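Local coordinates for protein nitrite transporter NirC (PDB 4FC4) that catalyses nitrite uptake and nitrite export across the cytoplasmic membrane, as a pentameric channel of the formate/nitrite transporter family, at residues Thr3-Lys8 with Ala171-Gly176; Val72-Ser77 with Ala178-Ile183; Val164-Trp169 with Val239-Gly244. All blocks are in the same frame, centred on the assembly; numbering follows the deposited sequence.

Interaction 1: Thr3-Lys8 with Ala171-Gly176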
ATOM      1  N   THR B   3      29.122  -6.681  -5.732  1.00 62.51           N
ATOM      2  CA  THR B   3      30.135  -7.380  -4.910  1.00 61.97           C
ATOM      3  C   THR B   3      29.669  -7.625  -3.470  1.00 58.67           C
ATOM      4  O   THR B   3      29.732  -8.741  -2.991  1.00 57.35           O
ATOM      5  CB  THR B   3      31.509  -6.631  -4.890  1.00 69.44           C
ATOM      6  OG1 THR B   3      32.062  -6.590  -6.210  1.00 70.43           O
ATOM      7  CG2 THR B   3      32.525  -7.283  -3.943  1.00 65.53           C
ATOM      8  N   ASP B   4      29.209  -6.599  -2.772  1.00 57.24           N
ATOM      9  CA  ASP B   4      28.544  -6.825  -1.493  1.00 58.68           C
ATOM     10  C   ASP B   4      27.431  -7.840  -1.475  1.00 54.94           C
ATOM     11  O   ASP B   4      27.386  -8.622  -0.553  1.00 57.86           O
ATOM     12  CB  ASP B   4      28.080  -5.525  -0.868  1.00 65.92           C
ATOM     13  CG  ASP B   4      29.235  -4.563  -0.674  1.00 79.08           C
ATOM     14  OD1 ASP B   4      30.313  -5.002  -0.169  1.00 86.10           O
ATOM     15  OD2 ASP B   4      29.088  -3.383  -1.060  1.00 79.44           O
ATOM     16  N   THR B   5      26.545  -7.864  -2.469  1.00 53.36           N
ATOM     17  CA  THR B   5      25.409  -8.808  -2.444  1.00 49.25           C
ATOM     18  C   THR B   5      25.896 -10.216  -2.603  1.00 48.83           C
ATOM     19  O   THR B   5      25.455 -11.134  -1.890  1.00 48.98           O
ATOM     20  CB  THR B   5      24.395  -8.515  -3.552  1.00 48.48           C
ATOM     21  OG1 THR B   5      24.074  -7.133  -3.503  1.00 50.48           O
ATOM     22  CG2 THR B   5      23.104  -9.296  -3.361  1.00 43.66           C
ATOM     23  N   ILE B   6      26.811 -10.376  -3.550  1.00 49.85           N
ATOM     24  CA  ILE B   6      27.443 -11.633  -3.791  1.00 50.32           C
ATOM     25  C   ILE B   6      28.140 -12.155  -2.536  1.00 51.54           C
ATOM     26  O   ILE B   6      27.914 -13.303  -2.148  1.00 51.12           O
ATOM     27  CB  ILE B   6      28.357 -11.558  -5.026  1.00 55.21           C
ATOM     28  CG1 ILE B   6      27.482 -11.626  -6.291  1.00 53.48           C
ATOM     29  CG2 ILE B   6      29.387 -12.694  -5.058  1.00 51.05           C
ATOM     30  CD1 ILE B   6      28.155 -10.927  -7.447  1.00 55.58           C
ATOM     31  N   ASN B   7      28.912 -11.313  -1.859  1.00 51.51           N
ATOM     32  CA  ASN B   7      29.573 -11.755  -0.609  1.00 52.66           C
ATOM     33  C   ASN B   7      28.616 -12.146   0.484  1.00 53.22           C
ATOM     34  O   ASN B   7      28.873 -13.119   1.172  1.00 57.72           O
ATOM     35  CB  ASN B   7      30.593 -10.753  -0.090  1.00 53.07           C
ATOM     36  CG  ASN B   7      31.805 -10.649  -0.997  1.00 56.70           C
ATOM     37  OD1 ASN B   7      32.418  -9.591  -1.091  1.00 60.28           O
ATOM     38  ND2 ASN B   7      32.132 -11.733  -1.702  1.00 55.44           N
ATOM     39  N   LYS B   8      27.514 -11.407   0.632  1.00 50.33           N
ATOM     40  CA  LYS B   8      26.417 -11.835   1.488  1.00 49.59           C
ATOM     41  C   LYS B   8      25.818 -13.210   1.143  1.00 48.96           C
ATOM     42  O   LYS B   8      25.595 -14.029   2.045  1.00 50.99           O
ATOM     43  CB  LYS B   8      25.335 -10.766   1.527  1.00 49.82           C
ATOM     44  CG  LYS B   8      25.541  -9.702   2.595  1.00 50.60           C
ATOM     45  CD  LYS B   8      25.221  -8.298   2.076  1.00 52.08           C
ATOM     46  CE  LYS B   8      24.310  -7.553   3.037  1.00 54.04           C
ATOM     47  NZ  LYS B   8      24.083  -6.210   2.449  1.00 57.70           N
ATOM     48  N   ALA B 171      15.554  -8.345  -2.012  1.00 42.47           N
ATOM     49  CA  ALA B 171      15.407  -8.281  -0.548  1.00 39.87           C
ATOM     50  C   ALA B 171      16.758  -8.117   0.129  1.00 40.91           C
ATOM     51  O   ALA B 171      16.895  -7.277   1.018  1.00 44.41           O
ATOM     52  CB  ALA B 171      14.684  -9.504  -0.021  1.00 32.84           C
ATOM     53  N   ILE B 172      17.780  -8.847  -0.336  1.00 42.50           N
ATOM     54  CA  ILE B 172      19.110  -8.673   0.250  1.00 42.54           C
ATOM     55  C   ILE B 172      19.653  -7.260   0.068  1.00 47.63           C
ATOM     56  O   ILE B 172      20.350  -6.751   0.953  1.00 49.33           O
ATOM     57  CB  ILE B 172      20.110  -9.714  -0.240  1.00 45.75           C
ATOM     58  CG1 ILE B 172      19.808 -11.048   0.420  1.00 44.03           C
ATOM     59  CG2 ILE B 172      21.537  -9.316   0.119  1.00 42.73           C
ATOM     60  CD1 ILE B 172      20.547 -12.199  -0.220  1.00 48.97           C
ATOM     61  N   ARG B 173      19.304  -6.624  -1.061  1.00 49.17           N
ATOM     62  CA  ARG B 173      19.818  -5.298  -1.464  1.00 45.15           C
ATOM     63  C   ARG B 173      19.031  -4.085  -0.937  1.00 45.88           C
ATOM     64  O   ARG B 173      19.390  -2.931  -1.203  1.00 46.42           O
ATOM     65  CB  ARG B 173      19.859  -5.272  -2.975  1.00 43.95           C
ATOM     66  CG  ARG B 173      20.913  -6.253  -3.490  1.00 46.97           C
ATOM     67  CD  ARG B 173      20.776  -6.488  -4.977  1.00 46.47           C
ATOM     68  NE  ARG B 173      20.887  -5.254  -5.758  1.00 48.57           N
ATOM     69  CZ  ARG B 173      22.042  -4.693  -6.106  1.00 48.74           C
ATOM     70  NH1 ARG B 173      23.159  -5.260  -5.727  1.00 47.21           N
ATOM     71  NH2 ARG B 173      22.071  -3.564  -6.828  1.00 50.90           N
ATOM     72  N   THR B 174      17.956  -4.362  -0.219  1.00 45.28           N
ATOM     73  CA  THR B 174      17.077  -3.328   0.373  1.00 50.64           C
ATOM     74  C   THR B 174      16.832  -3.561   1.874  1.00 46.83           C
ATOM     75  O   THR B 174      17.192  -4.604   2.435  1.00 47.64           O
ATOM     76  CB  THR B 174      15.699  -3.242  -0.376  1.00 49.29           C
ATOM     77  OG1 THR B 174      15.047  -4.536  -0.423  1.00 44.80           O
ATOM     78  CG2 THR B 174      15.924  -2.715  -1.825  1.00 46.14           C
ATOM     79  N   GLU B 175      16.179  -2.595   2.487  1.00 47.57           N
ATOM     80  CA  GLU B 175      15.883  -2.571   3.931  1.00 50.16           C
ATOM     81  C   GLU B 175      14.366  -2.512   4.222  1.00 49.91           C
ATOM     82  O   GLU B 175      13.559  -2.097   3.388  1.00 52.87           O
ATOM     83  CB  GLU B 175      16.594  -1.350   4.534  1.00 56.73           C
ATOM     84  CG  GLU B 175      17.741  -1.600   5.532  1.00 69.42           C
ATOM     85  CD  GLU B 175      18.521  -2.912   5.347  1.00 69.15           C
ATOM     86  OE1 GLU B 175      19.600  -2.852   4.731  1.00 67.87           O
ATOM     87  OE2 GLU B 175      18.080  -3.987   5.837  1.00 61.09           O
ATOM     88  N   GLY B 176      13.969  -2.968   5.397  1.00 49.74           N
ATOM     89  CA  GLY B 176      12.640  -2.739   5.920  1.00 45.01           C
ATOM     90  C   GLY B 176      11.542  -3.103   4.983  1.00 45.67           C
ATOM     91  O   GLY B 176      11.527  -4.227   4.486  1.00 48.30           O
TER
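Thr5 lays its methyl and hydroxyl over Ile172 and Arg173, successive residues where helix 150-172 gives way to the following loop. CG2 of Thr5 meets CG2 of Ile172 at 3.8 Å, a methyl-to-methyl contact between side chains that cross obliquely. The Arg173 chain runs past Thr5 at about a right angle, and its CG comes within 3.3 Å of Thr5 OG1 before the bend at chi3 (58°) carries the guanidinium back to the same hydroxyl. There NH1 of Arg173 donates to OG1 of Thr5 at 3.0 Å. The bond is somewhat bent (143° at the hydrogen), and OG1 lies near the guanidinium edge, tilted 16° out of its plane. NE of Arg173 serves a different partner, the carbonyl of Ile74 of the second subunit. A looser brush comes from Lys8, whose chain is bent at chi2 and chi3 so that CD approaches Ile172 CG2 at 4.3 Å. Ile172 also packs on Phe86 of helix 80-93. The contact thus joins the N-terminal helix to the end of a predicted transmembrane helix. Its chemistry is mixed, a small methyl patch beside one charged-donor bond, and because two different N-H groups of Arg173 are engaged, the same guanidinium ties the N-terminal helix and the neighbouring subunit together, which should limit rotation of the guanidinium.

Interaction 2: Val72-Ser77 with Ala178-Ile183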
ATOM      1  N   VAL B  72       9.132 -17.173   4.571  1.00 41.26           N
ATOM      2  CA  VAL B  72      10.433 -17.803   4.373  1.00 38.57           C
ATOM      3  C   VAL B  72      11.590 -16.838   4.701  1.00 40.46           C
ATOM      4  O   VAL B  72      12.510 -17.211   5.427  1.00 38.74           O
ATOM      5  CB  VAL B  72      10.555 -18.376   2.912  1.00 38.68           C
ATOM      6  CG1 VAL B  72      11.990 -18.832   2.606  1.00 40.05           C
ATOM      7  CG2 VAL B  72       9.604 -19.563   2.723  1.00 33.03           C
ATOM      8  N   ILE B  73      11.498 -15.561   4.277  1.00 39.72           N
ATOM      9  CA  ILE B  73      12.687 -14.693   4.362  1.00 39.26           C
ATOM     10  C   ILE B  73      12.768 -13.952   5.696  1.00 37.54           C
ATOM     11  O   ILE B  73      13.828 -13.829   6.306  1.00 38.95           O
ATOM     12  CB  ILE B  73      12.748 -13.686   3.194  1.00 37.95           C
ATOM     13  CG1 ILE B  73      12.931 -14.402   1.829  1.00 40.29           C
ATOM     14  CG2 ILE B  73      13.832 -12.651   3.425  1.00 32.69           C
ATOM     15  CD1 ILE B  73      12.838 -13.439   0.651  1.00 35.35           C
ATOM     16  N   ILE B  74      11.617 -13.509   6.170  1.00 38.43           N
ATOM     17  CA  ILE B  74      11.536 -12.595   7.284  1.00 34.88           C
ATOM     18  C   ILE B  74      11.386 -13.377   8.581  1.00 37.25           C
ATOM     19  O   ILE B  74      12.036 -13.043   9.528  1.00 36.38           O
ATOM     20  CB  ILE B  74      10.393 -11.628   7.104  1.00 34.79           C
ATOM     21  CG1 ILE B  74      10.572 -10.945   5.735  1.00 36.15           C
ATOM     22  CG2 ILE B  74      10.296 -10.633   8.296  1.00 29.18           C
ATOM     23  CD1 ILE B  74      11.534  -9.733   5.730  1.00 36.47           C
ATOM     24  N   ALA B  75      10.572 -14.426   8.619  1.00 38.61           N
ATOM     25  CA  ALA B  75      10.554 -15.284   9.805  1.00 40.44           C
ATOM     26  C   ALA B  75      11.861 -16.086   9.903  1.00 38.44           C
ATOM     27  O   ALA B  75      12.345 -16.292  11.009  1.00 38.50           O
ATOM     28  CB  ALA B  75       9.329 -16.214   9.840  1.00 36.22           C
ATOM     29  N   GLY B  76      12.401 -16.559   8.770  1.00 37.66           N
ATOM     30  CA  GLY B  76      13.652 -17.335   8.764  1.00 35.77           C
ATOM     31  C   GLY B  76      13.326 -18.785   8.557  1.00 39.07           C
ATOM     32  O   GLY B  76      12.442 -19.314   9.242  1.00 42.83           O
ATOM     33  N   SER B  77      13.958 -19.407   7.548  1.00 43.22           N
ATOM     34  CA  SER B  77      13.816 -20.842   7.201  1.00 41.83           C
ATOM     35  C   SER B  77      14.838 -21.240   6.098  1.00 42.69           C
ATOM     36  O   SER B  77      15.610 -20.425   5.661  1.00 43.21           O
ATOM     37  CB  SER B  77      12.401 -21.080   6.715  1.00 39.28           C
ATOM     38  OG  SER B  77      12.183 -20.307   5.554  1.00 38.48           O
ATOM     39  N   ALA B 178      10.899  -2.477   1.922  1.00 41.36           N
ATOM     40  CA  ALA B 178      11.128  -2.603   0.536  1.00 36.59           C
ATOM     41  C   ALA B 178      11.340  -4.098   0.297  1.00 38.88           C
ATOM     42  O   ALA B 178      11.017  -4.596  -0.775  1.00 36.40           O
ATOM     43  CB  ALA B 178      12.344  -1.762   0.159  1.00 37.63           C
ATOM     44  N   LYS B 179      11.821  -4.823   1.303  1.00 34.27           N
ATOM     45  CA  LYS B 179      11.943  -6.263   1.145  1.00 42.28           C
ATOM     46  C   LYS B 179      10.581  -6.864   0.788  1.00 40.53           C
ATOM     47  O   LYS B 179      10.517  -7.745  -0.074  1.00 40.47           O
ATOM     48  CB  LYS B 179      12.470  -6.949   2.418  1.00 41.69           C
ATOM     49  CG  LYS B 179      13.910  -6.643   2.707  1.00 42.30           C
ATOM     50  CD  LYS B 179      14.180  -6.799   4.188  1.00 51.41           C
ATOM     51  CE  LYS B 179      15.356  -7.724   4.474  1.00 50.17           C
ATOM     52  NZ  LYS B 179      16.664  -7.053   4.167  1.00 56.02           N
ATOM     53  N   PHE B 180       9.520  -6.391   1.462  1.00 36.10           N
ATOM     54  CA  PHE B 180       8.197  -6.998   1.376  1.00 36.87           C
ATOM     55  C   PHE B 180       7.582  -6.733   0.003  1.00 38.80           C
ATOM     56  O   PHE B 180       7.002  -7.625  -0.597  1.00 37.43           O
ATOM     57  CB  PHE B 180       7.280  -6.441   2.433  1.00 35.56           C
ATOM     58  CG  PHE B 180       7.521  -6.945   3.856  1.00 37.62           C
ATOM     59  CD1 PHE B 180       8.621  -6.500   4.617  1.00 36.36           C
ATOM     60  CD2 PHE B 180       6.552  -7.715   4.485  1.00 35.57           C
ATOM     61  CE1 PHE B 180       8.817  -6.897   5.936  1.00 37.99           C
ATOM     62  CE2 PHE B 180       6.736  -8.133   5.794  1.00 38.80           C
ATOM     63  CZ  PHE B 180       7.862  -7.726   6.538  1.00 40.80           C
ATOM     64  N   LEU B 181       7.725  -5.496  -0.473  1.00 37.64           N
ATOM     65  CA  LEU B 181       7.378  -5.112  -1.826  1.00 40.07           C
ATOM     66  C   LEU B 181       8.117  -5.869  -2.911  1.00 40.27           C
ATOM     67  O   LEU B 181       7.484  -6.282  -3.942  1.00 38.08           O
ATOM     68  CB  LEU B 181       7.555  -3.621  -2.012  1.00 40.55           C
ATOM     69  CG  LEU B 181       6.267  -2.861  -1.707  1.00 46.85           C
ATOM     70  CD1 LEU B 181       5.539  -3.342  -0.470  1.00 44.24           C
ATOM     71  CD2 LEU B 181       6.453  -1.345  -1.687  1.00 47.03           C
ATOM     72  N   ALA B 182       9.433  -6.064  -2.734  1.00 38.70           N
ATOM     73  CA  ALA B 182      10.199  -6.829  -3.775  1.00 37.15           C
ATOM     74  C   ALA B 182       9.615  -8.209  -3.923  1.00 37.26           C
ATOM     75  O   ALA B 182       9.379  -8.703  -5.033  1.00 43.37           O
ATOM     76  CB  ALA B 182      11.680  -6.923  -3.421  1.00 35.56           C
ATOM     77  N   ILE B 183       9.404  -8.843  -2.771  1.00 40.41           N
ATOM     78  CA  ILE B 183       8.832 -10.186  -2.665  1.00 39.13           C
ATOM     79  C   ILE B 183       7.388 -10.222  -3.260  1.00 35.85           C
ATOM     80  O   ILE B 183       7.076 -11.035  -4.117  1.00 35.66           O
ATOM     81  CB  ILE B 183       8.833 -10.653  -1.182  1.00 39.51           C
ATOM     82  CG1 ILE B 183      10.285 -10.791  -0.636  1.00 40.33           C
ATOM     83  CG2 ILE B 183       8.032 -11.953  -1.076  1.00 39.95           C
ATOM     84  CD1 ILE B 183      10.371 -10.988   0.906  1.00 39.43           C
TER
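Lys179 is the first residue of 178-183 to meet helix 67-75, and it does so with the aliphatic part of its chain: CD lies 4.2 Å from Ile74 CD1. Its ammonium end is engaged elsewhere, NZ giving hydrogen bonds to the carbonyls of Ala171 and Thr174, so the lysine offers only methylene groups to the isoleucine. Phe180 follows, its ring brought nearer to Ile74 than its CB would suggest. CE1 of Phe180 stands 3.9 Å from Ile74 CD1, and CZ is 4.2 Å from Ile74 CG2, so both branches of the isoleucine meet neighbouring ring carbons, with CD1 approaching obliquely, while the two side chains cross at about a right angle. Ile74 keeps CG1 beside its backbone N (chi1 -54°), with CD1 swung round by chi2 of -84° to reach both Lys179 and Phe180. Ile74 lies close to the end of helix 67-75: a wider, pi-type turn spans 72-75, and Gly76 leaves helical geometry with positive phi (104°). Ser77 OG donates to Val72 O at 3.1 Å, in the carbonyl plane and on a lone pair, while the backbone bond from Gly76 N to the same oxygen is weak. Such a break between helices 67-75 and 80-93 is consistent with the interrupted second transmembrane helix of the formate/nitrite transporter fold. The carbonyls of Ile74, Ala75 and Gly76 receive hydrogen bonds from Arg173, Trp169 and Tyr245 of the third subunit. Further along, one turn on from Lys179, comes Ile183, which reaches toward Ile73 tip to tip. Their CD1 atoms are 3.5 Å apart, and Ile183 CG1 also lies 3.9 Å from Ile73 CD1.

Interaction 3: Val164-Trp169 with Val239-Gly244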
ATOM      1  N   VAL B 164      11.593 -15.768  -8.243  1.00 42.90           N
ATOM      2  CA  VAL B 164      11.712 -15.971  -6.801  1.00 42.43           C
ATOM      3  C   VAL B 164      13.151 -15.629  -6.284  1.00 45.81           C
ATOM      4  O   VAL B 164      13.285 -14.908  -5.268  1.00 45.89           O
ATOM      5  CB  VAL B 164      11.260 -17.395  -6.397  1.00 38.99           C
ATOM      6  CG1 VAL B 164      11.386 -17.584  -4.877  1.00 35.32           C
ATOM      7  CG2 VAL B 164       9.860 -17.628  -6.919  1.00 31.54           C
ATOM      8  N   CYS B 165      14.193 -16.135  -6.970  1.00 41.45           N
ATOM      9  CA  CYS B 165      15.553 -15.640  -6.720  1.00 42.28           C
ATOM     10  C   CYS B 165      15.724 -14.136  -6.922  1.00 42.29           C
ATOM     11  O   CYS B 165      16.509 -13.512  -6.212  1.00 49.97           O
ATOM     12  CB  CYS B 165      16.575 -16.388  -7.537  1.00 41.67           C
ATOM     13  SG  CYS B 165      16.791 -18.042  -6.855  1.00 51.30           S
ATOM     14  N   LEU B 166      15.014 -13.539  -7.879  1.00 39.37           N
ATOM     15  CA  LEU B 166      15.065 -12.099  -8.015  1.00 40.61           C
ATOM     16  C   LEU B 166      14.515 -11.406  -6.749  1.00 45.68           C
ATOM     17  O   LEU B 166      15.063 -10.390  -6.309  1.00 48.96           O
ATOM     18  CB  LEU B 166      14.354 -11.621  -9.289  1.00 39.91           C
ATOM     19  CG  LEU B 166      15.318 -11.706 -10.497  1.00 42.12           C
ATOM     20  CD1 LEU B 166      14.567 -11.834 -11.832  1.00 42.12           C
ATOM     21  CD2 LEU B 166      16.318 -10.553 -10.515  1.00 38.84           C
ATOM     22  N   ALA B 167      13.469 -11.985  -6.138  1.00 41.30           N
ATOM     23  CA  ALA B 167      12.884 -11.446  -4.931  1.00 37.13           C
ATOM     24  C   ALA B 167      13.906 -11.579  -3.798  1.00 38.45           C
ATOM     25  O   ALA B 167      14.137 -10.649  -3.035  1.00 38.18           O
ATOM     26  CB  ALA B 167      11.597 -12.190  -4.613  1.00 37.24           C
ATOM     27  N   ILE B 168      14.579 -12.719  -3.729  1.00 39.24           N
ATOM     28  CA  ILE B 168      15.548 -12.928  -2.651  1.00 38.42           C
ATOM     29  C   ILE B 168      16.710 -11.956  -2.737  1.00 40.31           C
ATOM     30  O   ILE B 168      17.108 -11.334  -1.736  1.00 44.29           O
ATOM     31  CB  ILE B 168      16.051 -14.369  -2.664  1.00 37.79           C
ATOM     32  CG1 ILE B 168      14.869 -15.305  -2.303  1.00 34.67           C
ATOM     33  CG2 ILE B 168      17.216 -14.462  -1.736  1.00 37.27           C
ATOM     34  CD1 ILE B 168      15.144 -16.754  -2.587  1.00 32.55           C
ATOM     35  N   TRP B 169      17.205 -11.806  -3.963  1.00 41.89           N
ATOM     36  CA  TRP B 169      18.233 -10.862  -4.356  1.00 41.80           C
ATOM     37  C   TRP B 169      17.869  -9.448  -3.980  1.00 41.80           C
ATOM     38  O   TRP B 169      18.634  -8.766  -3.265  1.00 43.06           O
ATOM     39  CB  TRP B 169      18.397 -10.962  -5.863  1.00 42.31           C
ATOM     40  CG  TRP B 169      19.529 -10.149  -6.458  1.00 42.36           C
ATOM     41  CD1 TRP B 169      19.433  -8.958  -7.163  1.00 41.50           C
ATOM     42  CD2 TRP B 169      20.962 -10.469  -6.431  1.00 43.14           C
ATOM     43  NE1 TRP B 169      20.677  -8.520  -7.551  1.00 44.28           N
ATOM     44  CE2 TRP B 169      21.636  -9.381  -7.143  1.00 45.64           C
ATOM     45  CE3 TRP B 169      21.725 -11.508  -5.893  1.00 42.84           C
ATOM     46  CZ2 TRP B 169      23.020  -9.347  -7.297  1.00 49.37           C
ATOM     47  CZ3 TRP B 169      23.109 -11.471  -6.050  1.00 45.52           C
ATOM     48  CH2 TRP B 169      23.750 -10.419  -6.737  1.00 49.12           C
ATOM     49  N   VAL B 239      22.235 -20.494 -12.783  1.00 50.34           N
ATOM     50  CA  VAL B 239      22.827 -19.888 -13.991  1.00 52.26           C
ATOM     51  C   VAL B 239      22.381 -18.447 -14.195  1.00 50.94           C
ATOM     52  O   VAL B 239      23.219 -17.537 -14.244  1.00 51.34           O
ATOM     53  CB  VAL B 239      22.591 -20.722 -15.279  1.00 52.37           C
ATOM     54  CG1 VAL B 239      23.163 -20.004 -16.491  1.00 55.20           C
ATOM     55  CG2 VAL B 239      23.224 -22.103 -15.188  1.00 52.48           C
ATOM     56  N   PHE B 240      21.069 -18.226 -14.306  1.00 50.36           N
ATOM     57  CA  PHE B 240      20.590 -16.868 -14.612  1.00 49.30           C
ATOM     58  C   PHE B 240      20.901 -15.935 -13.464  1.00 49.04           C
ATOM     59  O   PHE B 240      21.187 -14.771 -13.713  1.00 55.19           O
ATOM     60  CB  PHE B 240      19.090 -16.766 -14.906  1.00 45.87           C
ATOM     61  CG  PHE B 240      18.587 -17.692 -15.956  1.00 46.08           C
ATOM     62  CD1 PHE B 240      19.446 -18.320 -16.876  1.00 48.55           C
ATOM     63  CD2 PHE B 240      17.206 -17.918 -16.061  1.00 45.31           C
ATOM     64  CE1 PHE B 240      18.938 -19.180 -17.854  1.00 48.43           C
ATOM     65  CE2 PHE B 240      16.699 -18.772 -17.039  1.00 45.30           C
ATOM     66  CZ  PHE B 240      17.552 -19.403 -17.939  1.00 46.21           C
ATOM     67  N   MET B 241      20.822 -16.420 -12.224  1.00 44.81           N
ATOM     68  CA  MET B 241      21.058 -15.545 -11.089  1.00 44.93           C
ATOM     69  C   MET B 241      22.466 -15.713 -10.546  1.00 47.64           C
ATOM     70  O   MET B 241      23.253 -14.764 -10.576  1.00 52.81           O
ATOM     71  CB  MET B 241      19.966 -15.653 -10.001  1.00 43.69           C
ATOM     72  CG  MET B 241      18.605 -15.105 -10.426  1.00 40.00           C
ATOM     73  SD  MET B 241      18.548 -13.322 -10.611  1.00 46.30           S
ATOM     74  CE  MET B 241      18.731 -12.823  -8.887  1.00 38.79           C
ATOM     75  N   GLY B 242      22.809 -16.908 -10.096  1.00 49.22           N
ATOM     76  CA  GLY B 242      24.154 -17.150  -9.561  1.00 50.22           C
ATOM     77  C   GLY B 242      25.245 -16.778 -10.542  1.00 53.24           C
ATOM     78  O   GLY B 242      26.099 -15.883 -10.289  1.00 56.45           O
ATOM     79  N   LEU B 243      25.233 -17.453 -11.681  1.00 52.30           N
ATOM     80  CA  LEU B 243      26.304 -17.255 -12.630  1.00 52.34           C
ATOM     81  C   LEU B 243      26.106 -15.934 -13.347  1.00 51.32           C
ATOM     82  O   LEU B 243      27.066 -15.237 -13.598  1.00 52.61           O
ATOM     83  CB  LEU B 243      26.384 -18.425 -13.596  1.00 53.59           C
ATOM     84  CG  LEU B 243      27.548 -19.387 -13.445  1.00 57.44           C
ATOM     85  CD1 LEU B 243      27.821 -19.735 -11.994  1.00 56.84           C
ATOM     86  CD2 LEU B 243      27.337 -20.636 -14.306  1.00 54.99           C
ATOM     87  N   GLY B 244      24.852 -15.577 -13.631  1.00 51.69           N
ATOM     88  CA  GLY B 244      24.533 -14.241 -14.179  1.00 51.58           C
ATOM     89  C   GLY B 244      25.194 -13.091 -13.436  1.00 50.22           C
ATOM     90  O   GLY B 244      25.962 -12.315 -14.009  1.00 52.76           O
TER
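Met241 is the single bump that helix 219-248 presents here, and it enters a hollow on helix 150-172 formed by Cys165, Leu166 and Trp169. The backbones approach most closely at Cys165 and Met241, whose CA atoms are 7.0 Å apart. Along the thioether chain the partners change in steps. CG of Met241 rests on Cys165 CB at 3.8 Å. SD then lies against the branched end of Leu166, 3.6 Å from its CD2, the two side chains crossing at about a right angle. The terminal CE of Met241 has the most neighbours: it shares Leu166 with the sulfur, 3.7 Å from CD2, sits 3.6 Å from Trp169 CB, close also to the start of the indole at CG, and touches the backbone oxygen of Cys165 at 3.5 Å. Toward the indole its approach is oblique. This path follows from the three torsions of Met241, all near -70°, which curl the chain so that CE ends among Cys165 O, Leu166 CD2 and Trp169 CB. With the short axes 10.3 Å apart and at 39° to each other, running in the same general direction, the helices do not press backbone to backbone, and the long methionine fills the interval between them. The contact carries no hydrogen bond between the segments and is buried, as expected for apolar packing between two predicted transmembrane helices. Trp169 directs its NE1 instead to the carbonyl of Ala75 of the second subunit, and its ring stacks on Tyr245. Around the pair, Met85 of helix 80-93 packs against both Met241 and Ile168, helix 3-22 touches Trp169 through Ile6, and Tyr37 of the second subunit packs on Leu166 and Met241.

How the interactions relate
The six segments alternate along the chain, in the order 3-8, 72-77, 164-169, 171-176, 178-183 and 239-244, so every pair of contacts crosses. The centres of interactions 1 and 2 are about 13 Å apart. Helix 150-172 serves interactions 1 and 3; helix 177-192, next in the chain, serves interaction 2. Interactions 1 and 2 meet through probable hydrogen bonds from Lys179 NZ to Thr174 O (3.0 Å) and Ala171 O (3.2 Å). The other joins are packing: Thr5 CG2 meets Trp169 CZ3 at 3.5 Å, and Ile73 CD1 meets Ile168 CG1 at 4.0 Å. All three touch the second subunit and interaction 2 also the third, so they adjoin both subunit interfaces.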